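PDB 2QGY: enolase from the environmental genome shotgun sequencing of the Sargasso Sea, which is of unknown function but belongs to the enolase superfamily and probably acts on a carboxylate substrate with the help of a bound magnesium ion. Local coordinates for residues L197-A202 with F220-I225; W224-V229 with K247-E252; L236-K241 with R266-I271. All blocks are in the same frame, centred on the assembly; numbering follows the deposited sequence. Where two conformers were deposited one is given.

Interaction 1 of 3, residues L197-A202 with F220-I225; sequences LMLDLA and FNPYWI. With MG (magnesium ion), chain C.
One face of the Trp224 indole carries the CB of Met198, which stands 3.5 Å from the centroid of the five-membered ring and 14° off its normal, a CH-pi contact. The edge of the same ring system has the Leu199 carbonyl O near its plane, and Trp224 CE3 lies at the Tyr223 ring edge, in its plane. Further along, Met198 SD hangs above the six-membered ring at 4.9 Å from its centroid, a distant Met-aromatic contact, while CE reaches the Tyr223 ring obliquely, 3.8 Å from its CD2. The near-eclipsed first torsion of Met198 (chi1 8°) and the bends beyond it carry the thioether across the Trp224 face toward Tyr223. Tyr139 packs edge-to-face with Trp224.

The backbones run parallel, as strands 197-200 and 224-226 of the (beta/alpha)8 barrel should: Leu199 N donates to Trp224 O at 3.1 Å. Ahead of this pair, Tyr223 N meets Leu197 O at 2.8 Å from above the carbonyl plane. Turned to the side facing helix 207-217, Leu199 CD1 rests on Pro222 CB and on Ile225 CD1, each 3.8 Å away, and Ile225 CG2 meets Leu201 CD1.

Asp200 binds the magnesium ion through OD2 at 2.0 Å; Glu226 and Glu252 complete its protein ligands. Backbone hydrogen bonds and apolar side chains thus join the strands, while the carboxylate of Asp200 at the C-terminal end holds the metal.

Interaction 2 of 3, residues W224-V229 with K247-E252; sequences WIEEPV and KVVTGE. With MG (magnesium ion), chain C.
Glu226 and Glu252 bring their side chains together at about a right angle, with carboxylate planes 64° apart, and each gives one oxygen to the magnesium ion. They stand at the end of strand 224-226 and just beyond strand 248-250, parallel neighbours in the enolase-superfamily (beta/alpha)8 barrel. Glu226 OE2 binds the ion at 2.0 Å and Glu252 OE1 at 1.9 Å, so the closeness of these two oxygens follows from shared coordination. Asp200 and three waters complete the shell. An extended Glu226 chain, with CG anti to N, carries its carboxylate out to the metal.

The other Glu226 oxygen is held separately. OE1 accepts from Trp224 NE1 through its anti lone pair, the acceptor lying somewhat out of the indole plane, and also forms a salt bridge with Lys169. Two cationic or N-H partners on this oxygen would probably help to fix the rotation of the carboxylate.

Glu227 is turned differently: its carboxylate is stacked on that of Glu252, the planes only 15° apart, with OE1 3.4 Å from Glu252 CD. The nearness of the two negative groups is probably eased by the magnesium ion and its waters, one donating to Glu227 OE1 and another to Glu252 OE2.

Beneath this polar layer, Val249 CG2 presses over one face of Trp224, 3.4 Å from the centroid of the five-membered ring. The backbone ladder alternates in direction, from Ile225 N to Lys247 O, then from Val249 N to Ile225 O, and finally from Glu227 N to Val249 O at 2.9 Å, with an N-H...O angle of 172°.

Interaction 3 of 3, residues L236-K241 with R266-I271; sequences LLTEIK and RNAADI
This is a helix-to-loop contact on the outer layer of the (beta/alpha)8 barrel: Thr238 and Lys241 of helix 234-243 pack against the turn that leaves helix 257-265 and leads into strand 271-272. That turn begins with a Schellman motif, in which Asn267 takes positive phi (47°) and two bonds run back into the last helical turn. The segments bury 364 Å² in all, much of it on Lys241, Thr238 and Ala268.

Thr238 approaches with its methyl. Thr238 CG2 sits 3.6 Å from Ala268 CB and also touches the carbonyl O of Arg266 at 3.5 Å, while the hydroxyl is turned between the backbone N and carbonyl carbon (chi1 69°), where it bonds back to Ser235 O. OG1 also accepts a hydrogen bond from a water that in turn accepts from Arg266 NH1; the water lies at the guanidinium edge, in its plane. Arg266 also forms salt bridges with Glu262 of its own chain and Glu262 of the second subunit, so this end of the contact lies at the dimer interface.

Leu237 fills the inner side, its CB 4.2 Å from Ala268 CB and its far end on Leu263 and strand 248-250. The carbonyl O of Ala268 is buried here and has no hydrogen-bond partner in the model.

Lys241 stretches along the turn, running out extended until its last bend, with CE passing 3.3 Å from Asn267 O. It meets Asp270 from the opposite direction. Asp270 OD2 is meanwhile held by Val248 N, leaving OD1 to receive Lys241 NZ at 2.9 Å on its syn side, 30° out of the carboxylate plane.

From the N terminus, strand 197-200 comes first, and interaction 1 closes the crossover through helix 207-217 onto strand 224-226. Interaction 2 starts on that same strand, sharing Trp224 and Ile225, and closes the next crossover, through helix 234-243, onto strand 248-250; the two are therefore in series and meet at the magnesium ion. Interaction 3 opens on helix 234-243, before interaction 2 has closed, and ends after helix 257-265, so these two cross. It begins only after interaction 1 is complete. Ile271 CD1, 3.5 Å from Trp224 CE3, joins interaction 3 to the other two, so the loop that packs on helix 234-243 is also joined to the barrel wall.

Interaction 1 of 3, residues L197-A202 with F220-I225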
# COMPACT_ATOMS: atom_id res chain seq x y z
N LEU A 197 -30.21 -6.37 -6.32
CA LEU A 197 -29.66 -7.03 -5.16
C LEU A 197 -28.19 -7.32 -5.47
O LEU A 197 -27.87 -8.18 -6.28
CB LEU A 197 -30.41 -8.32 -4.81
CG LEU A 197 -29.88 -9.17 -3.67
CD1 LEU A 197 -29.93 -8.42 -2.32
CD2 LEU A 197 -30.69 -10.49 -3.59
N MET A 198 -27.30 -6.59 -4.82
CA MET A 198 -25.87 -6.88 -4.98
C MET A 198 -25.28 -7.77 -3.90
O MET A 198 -25.72 -7.76 -2.75
CB MET A 198 -25.02 -5.62 -5.25
CG MET A 198 -25.60 -4.24 -5.15
SD MET A 198 -27.21 -3.68 -5.74
CE MET A 198 -26.88 -2.13 -6.49
N LEU A 199 -24.29 -8.57 -4.29
CA LEU A 199 -23.74 -9.58 -3.41
C LEU A 199 -22.26 -9.30 -3.25
O LEU A 199 -21.51 -9.30 -4.22
CB LEU A 199 -23.97 -11.00 -3.98
CG LEU A 199 -25.41 -11.47 -4.31
CD1 LEU A 199 -25.43 -12.94 -4.80
CD2 LEU A 199 -26.37 -11.29 -3.13
N ASP A 200 -21.85 -9.07 -2.02
CA ASP A 200 -20.45 -8.86 -1.73
C ASP A 200 -19.90 -10.13 -1.13
O ASP A 200 -20.20 -10.48 -0.00
CB ASP A 200 -20.25 -7.65 -0.79
CG ASP A 200 -18.80 -7.22 -0.70
OD1 ASP A 200 -17.91 -8.08 -0.86
OD2 ASP A 200 -18.54 -6.01 -0.47
N LEU A 201 -19.11 -10.85 -1.92
CA LEU A 201 -18.50 -12.10 -1.43
C LEU A 201 -17.29 -11.92 -0.52
O LEU A 201 -16.90 -12.86 0.17
CB LEU A 201 -18.11 -13.03 -2.59
CG LEU A 201 -19.22 -13.33 -3.60
CD1 LEU A 201 -18.85 -14.56 -4.48
CD2 LEU A 201 -20.57 -13.49 -2.93
N ALA A 202 -16.71 -10.73 -0.51
CA ALA A 202 -15.68 -10.37 0.48
C ALA A 202 -14.44 -11.30 0.43
O ALA A 202 -13.86 -11.64 1.46
CB ALA A 202 -16.30 -10.34 1.89
N PHE A 220 -31.33 -16.16 -8.68
CA PHE A 220 -31.85 -15.04 -7.92
C PHE A 220 -31.49 -13.68 -8.56
O PHE A 220 -31.76 -12.63 -7.98
CB PHE A 220 -31.37 -15.11 -6.47
CG PHE A 220 -31.76 -16.38 -5.78
CD1 PHE A 220 -33.08 -16.60 -5.42
CD2 PHE A 220 -30.81 -17.36 -5.52
CE1 PHE A 220 -33.46 -17.80 -4.81
CE2 PHE A 220 -31.18 -18.55 -4.89
CZ PHE A 220 -32.50 -18.77 -4.54
N ASN A 221 -30.90 -13.73 -9.75
CA ASN A 221 -30.62 -12.53 -10.56
C ASN A 221 -29.85 -11.44 -9.80
O ASN A 221 -30.29 -10.29 -9.75
CB ASN A 221 -31.93 -11.93 -11.12
CG ASN A 221 -31.68 -10.90 -12.21
OD1 ASN A 221 -30.63 -10.90 -12.87
ND2 ASN A 221 -32.65 -10.00 -12.41
N PRO A 222 -28.67 -11.79 -9.25
CA PRO A 222 -27.93 -10.72 -8.57
C PRO A 222 -27.51 -9.59 -9.52
O PRO A 222 -27.15 -9.82 -10.68
CB PRO A 222 -26.70 -11.43 -7.99
CG PRO A 222 -26.59 -12.72 -8.69
CD PRO A 222 -27.96 -13.08 -9.23
N TYR A 223 -27.58 -8.37 -9.03
CA TYR A 223 -27.23 -7.23 -9.84
C TYR A 223 -25.73 -7.20 -10.13
O TYR A 223 -25.31 -6.80 -11.24
CB TYR A 223 -27.69 -5.95 -9.14
CG TYR A 223 -27.58 -4.72 -9.99
CD1 TYR A 223 -28.60 -4.37 -10.88
CD2 TYR A 223 -26.47 -3.88 -9.89
CE1 TYR A 223 -28.50 -3.24 -11.68
CE2 TYR A 223 -26.36 -2.74 -10.66
CZ TYR A 223 -27.37 -2.41 -11.56
OH TYR A 223 -27.22 -1.28 -12.34
N TRP A 224 -24.94 -7.57 -9.12
CA TRP A 224 -23.49 -7.72 -9.31
C TRP A 224 -22.90 -8.60 -8.26
O TRP A 224 -23.55 -8.88 -7.26
CB TRP A 224 -22.76 -6.37 -9.41
CG TRP A 224 -22.49 -5.55 -8.15
CD1 TRP A 224 -21.93 -5.96 -6.96
CD2 TRP A 224 -22.67 -4.14 -8.05
NE1 TRP A 224 -21.79 -4.86 -6.12
CE2 TRP A 224 -22.26 -3.75 -6.76
CE3 TRP A 224 -23.17 -3.17 -8.93
CZ2 TRP A 224 -22.32 -2.42 -6.33
CZ3 TRP A 224 -23.23 -1.84 -8.50
CH2 TRP A 224 -22.79 -1.48 -7.21
N ILE A 225 -21.67 -9.06 -8.51
CA ILE A 225 -20.96 -9.95 -7.61
C ILE A 225 -19.66 -9.22 -7.31
O ILE A 225 -18.85 -8.98 -8.22
CB ILE A 225 -20.62 -11.31 -8.31
CG1 ILE A 225 -21.89 -12.10 -8.65
CG2 ILE A 225 -19.72 -12.18 -7.39
CD1 ILE A 225 -22.79 -12.40 -7.48
MG MG C . -16.99 -4.80 -0.81
O HOH W 1 -30.73 -7.80 -8.91
O HOH W 2 -15.84 -6.49 -1.10
O HOH W 3 -16.28 -4.97 1.07
O HOH W 4 -18.26 -3.38 0.15

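Interaction 2 of 3, residues W224-V229 with K247-E252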
# COMPACT_ATOMS: atom_id res chain seq x y z
N TRP A 224 -24.94 -7.57 -9.12
CA TRP A 224 -23.49 -7.72 -9.31
C TRP A 224 -22.90 -8.60 -8.26
O TRP A 224 -23.55 -8.88 -7.26
CB TRP A 224 -22.76 -6.37 -9.41
CG TRP A 224 -22.49 -5.55 -8.15
CD1 TRP A 224 -21.93 -5.96 -6.96
CD2 TRP A 224 -22.67 -4.14 -8.05
NE1 TRP A 224 -21.79 -4.86 -6.12
CE2 TRP A 224 -22.26 -3.75 -6.76
CE3 TRP A 224 -23.17 -3.17 -8.93
CZ2 TRP A 224 -22.32 -2.42 -6.33
CZ3 TRP A 224 -23.23 -1.84 -8.50
CH2 TRP A 224 -22.79 -1.48 -7.21
N ILE A 225 -21.67 -9.06 -8.51
CA ILE A 225 -20.96 -9.95 -7.61
C ILE A 225 -19.66 -9.22 -7.31
O ILE A 225 -18.85 -8.98 -8.22
CB ILE A 225 -20.62 -11.31 -8.31
CG1 ILE A 225 -21.89 -12.10 -8.65
CG2 ILE A 225 -19.72 -12.18 -7.39
CD1 ILE A 225 -22.79 -12.40 -7.48
N GLU A 226 -19.47 -8.89 -6.04
CA GLU A 226 -18.37 -8.04 -5.65
C GLU A 226 -17.28 -8.85 -4.95
O GLU A 226 -17.56 -9.71 -4.11
CB GLU A 226 -18.93 -6.94 -4.75
CG GLU A 226 -17.90 -6.02 -4.20
CD GLU A 226 -18.52 -4.80 -3.51
OE1 GLU A 226 -19.59 -4.31 -3.95
OE2 GLU A 226 -17.90 -4.32 -2.56
N GLU A 227 -16.02 -8.61 -5.37
CA GLU A 227 -14.85 -9.27 -4.81
C GLU A 227 -15.00 -10.80 -4.67
O GLU A 227 -14.76 -11.35 -3.60
CB GLU A 227 -14.48 -8.64 -3.47
CG GLU A 227 -14.05 -7.18 -3.59
CD GLU A 227 -12.92 -6.90 -2.66
OE1 GLU A 227 -13.23 -6.78 -1.45
OE2 GLU A 227 -11.73 -6.87 -3.11
N PRO A 228 -15.31 -11.50 -5.77
CA PRO A 228 -15.43 -12.97 -5.69
C PRO A 228 -14.04 -13.58 -5.46
O PRO A 228 -13.93 -14.69 -4.92
CB PRO A 228 -15.99 -13.39 -7.06
CG PRO A 228 -15.59 -12.25 -8.01
CD PRO A 228 -15.52 -10.97 -7.14
N VAL A 229 -13.01 -12.84 -5.87
CA VAL A 229 -11.62 -13.25 -5.64
C VAL A 229 -10.77 -12.02 -5.30
O VAL A 229 -11.20 -10.90 -5.50
CB VAL A 229 -11.01 -13.99 -6.86
CG1 VAL A 229 -11.84 -15.27 -7.18
CG2 VAL A 229 -10.94 -13.11 -8.06
N LYS A 247 -22.30 -9.54 -13.45
CA LYS A 247 -21.32 -8.46 -13.41
C LYS A 247 -20.33 -8.60 -12.26
O LYS A 247 -20.75 -8.82 -11.12
CB LYS A 247 -22.02 -7.12 -13.31
CG LYS A 247 -22.83 -6.79 -14.56
CD LYS A 247 -23.60 -5.50 -14.38
CE LYS A 247 -24.59 -5.31 -15.54
NZ LYS A 247 -23.94 -5.45 -16.86
N VAL A 248 -19.04 -8.47 -12.56
CA VAL A 248 -17.99 -8.61 -11.55
C VAL A 248 -17.47 -7.20 -11.12
O VAL A 248 -17.19 -6.34 -11.96
CB VAL A 248 -16.83 -9.55 -12.05
CG1 VAL A 248 -15.61 -9.58 -11.10
CG2 VAL A 248 -17.34 -11.01 -12.29
N VAL A 249 -17.36 -6.99 -9.82
CA VAL A 249 -16.93 -5.72 -9.25
C VAL A 249 -15.63 -5.93 -8.46
O VAL A 249 -15.54 -6.85 -7.68
CB VAL A 249 -17.99 -5.15 -8.28
CG1 VAL A 249 -17.53 -3.74 -7.78
CG2 VAL A 249 -19.36 -4.98 -8.99
N THR A 250 -14.63 -5.06 -8.65
CA THR A 250 -13.39 -5.17 -7.86
C THR A 250 -12.82 -3.78 -7.74
O THR A 250 -13.19 -2.92 -8.53
CB THR A 250 -12.33 -6.12 -8.53
OG1 THR A 250 -11.21 -6.33 -7.64
CG2 THR A 250 -11.84 -5.57 -9.84
N GLY A 251 -11.92 -3.56 -6.77
CA GLY A 251 -11.18 -2.30 -6.77
C GLY A 251 -11.10 -1.67 -5.39
O GLY A 251 -10.16 -0.95 -5.12
N GLU A 252 -12.08 -1.95 -4.54
CA GLU A 252 -12.14 -1.31 -3.21
C GLU A 252 -10.87 -1.43 -2.36
O GLU A 252 -10.58 -0.54 -1.57
CB GLU A 252 -13.34 -1.83 -2.44
CG GLU A 252 -13.28 -3.26 -2.00
CD GLU A 252 -14.40 -3.58 -1.02
OE1 GLU A 252 -15.53 -3.71 -1.50
OE2 GLU A 252 -14.17 -3.64 0.21
MG MG C . -16.99 -4.80 -0.81
O HOH W 5 -10.69 -4.77 -4.42
O HOH W 6 -11.65 -8.21 -5.73
O HOH W 2 -15.84 -6.49 -1.10
O HOH W 3 -16.28 -4.97 1.07
O HOH W 4 -18.26 -3.38 0.15

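Interaction 3 of 3, residues L236-K241 with R266-I271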
# COMPACT_ATOMS: atom_id res chain seq x y z
N LEU A 236 -7.45 -14.88 -11.72
CA LEU A 236 -8.69 -15.46 -11.18
C LEU A 236 -9.90 -14.59 -11.46
O LEU A 236 -11.00 -15.10 -11.72
CB LEU A 236 -8.59 -15.69 -9.67
CG LEU A 236 -8.28 -17.10 -9.19
CD1 LEU A 236 -6.85 -17.49 -9.57
CD2 LEU A 236 -8.51 -17.20 -7.68
N LEU A 237 -9.72 -13.27 -11.42
CA LEU A 237 -10.84 -12.38 -11.73
C LEU A 237 -11.34 -12.64 -13.15
O LEU A 237 -12.55 -12.73 -13.41
CB LEU A 237 -10.44 -10.90 -11.61
CG LEU A 237 -10.45 -10.18 -10.27
CD1 LEU A 237 -9.71 -8.84 -10.45
CD2 LEU A 237 -11.88 -9.95 -9.81
N THR A 238 -10.40 -12.72 -14.08
CA THR A 238 -10.77 -12.97 -15.46
C THR A 238 -11.47 -14.33 -15.56
O THR A 238 -12.49 -14.45 -16.21
CB THR A 238 -9.58 -12.86 -16.43
OG1 THR A 238 -8.67 -13.95 -16.20
CG2 THR A 238 -8.86 -11.48 -16.27
N GLU A 239 -10.93 -15.33 -14.88
CA GLU A 239 -11.53 -16.66 -14.90
C GLU A 239 -13.00 -16.64 -14.42
O GLU A 239 -13.89 -17.21 -15.07
CB GLU A 239 -10.69 -17.62 -14.08
CG GLU A 239 -11.39 -18.93 -13.79
CD GLU A 239 -10.46 -19.92 -13.15
OE1 GLU A 239 -9.23 -19.76 -13.32
OE2 GLU A 239 -10.98 -20.86 -12.49
N ILE A 240 -13.26 -15.96 -13.31
CA ILE A 240 -14.63 -15.79 -12.79
C ILE A 240 -15.53 -15.05 -13.75
O ILE A 240 -16.65 -15.50 -14.02
CB ILE A 240 -14.67 -15.05 -11.42
CG1 ILE A 240 -14.08 -15.93 -10.31
CG2 ILE A 240 -16.12 -14.59 -11.09
CD1 ILE A 240 -14.97 -17.09 -9.85
N LYS A 241 -15.06 -13.91 -14.24
CA LYS A 241 -15.88 -13.10 -15.14
C LYS A 241 -16.25 -13.90 -16.38
O LYS A 241 -17.36 -13.76 -16.90
CB LYS A 241 -15.15 -11.81 -15.52
CG LYS A 241 -15.82 -11.01 -16.61
CD LYS A 241 -15.21 -9.64 -16.75
CE LYS A 241 -15.38 -9.07 -18.16
NZ LYS A 241 -16.76 -8.92 -18.64
N ARG A 266 -6.91 -6.35 -19.21
CA ARG A 266 -7.18 -7.76 -19.08
C ARG A 266 -8.67 -8.12 -19.14
O ARG A 266 -9.03 -9.29 -18.94
CB ARG A 266 -6.59 -8.26 -17.75
CG ARG A 266 -5.03 -8.16 -17.65
CD ARG A 266 -4.33 -9.40 -18.22
NE ARG A 266 -4.55 -10.56 -17.37
CZ ARG A 266 -3.91 -10.80 -16.21
NH1 ARG A 266 -4.20 -11.88 -15.51
NH2 ARG A 266 -2.95 -9.98 -15.75
N ASN A 267 -9.53 -7.14 -19.37
CA ASN A 267 -10.99 -7.32 -19.31
C ASN A 267 -11.38 -8.08 -18.05
O ASN A 267 -12.11 -9.08 -18.10
CB ASN A 267 -11.52 -8.05 -20.57
CG ASN A 267 -11.26 -7.26 -21.85
OD1 ASN A 267 -10.82 -7.82 -22.87
ND2 ASN A 267 -11.48 -5.95 -21.78
N ALA A 268 -10.90 -7.61 -16.89
CA ALA A 268 -10.99 -8.41 -15.69
C ALA A 268 -12.23 -8.12 -14.82
O ALA A 268 -12.50 -8.84 -13.85
CB ALA A 268 -9.70 -8.29 -14.86
N ALA A 269 -12.99 -7.11 -15.18
CA ALA A 269 -14.14 -6.70 -14.38
C ALA A 269 -15.11 -5.87 -15.18
O ALA A 269 -14.77 -5.32 -16.23
CB ALA A 269 -13.69 -5.94 -13.12
N ASP A 270 -16.33 -5.78 -14.67
CA ASP A 270 -17.39 -5.03 -15.32
C ASP A 270 -17.57 -3.65 -14.67
O ASP A 270 -18.02 -2.69 -15.31
CB ASP A 270 -18.68 -5.84 -15.18
CG ASP A 270 -18.57 -7.21 -15.88
OD1 ASP A 270 -18.48 -7.16 -17.11
OD2 ASP A 270 -18.52 -8.29 -15.24
N ILE A 271 -17.22 -3.56 -13.38
CA ILE A 271 -17.41 -2.34 -12.58
C ILE A 271 -16.22 -2.23 -11.64
O ILE A 271 -15.79 -3.22 -11.08
CB ILE A 271 -18.71 -2.44 -11.71
CG1 ILE A 271 -19.97 -2.63 -12.59
CG2 ILE A 271 -18.86 -1.19 -10.77
CD1 ILE A 271 -21.22 -3.11 -11.81
O HOH W 7 -6.23 -13.45 -16.97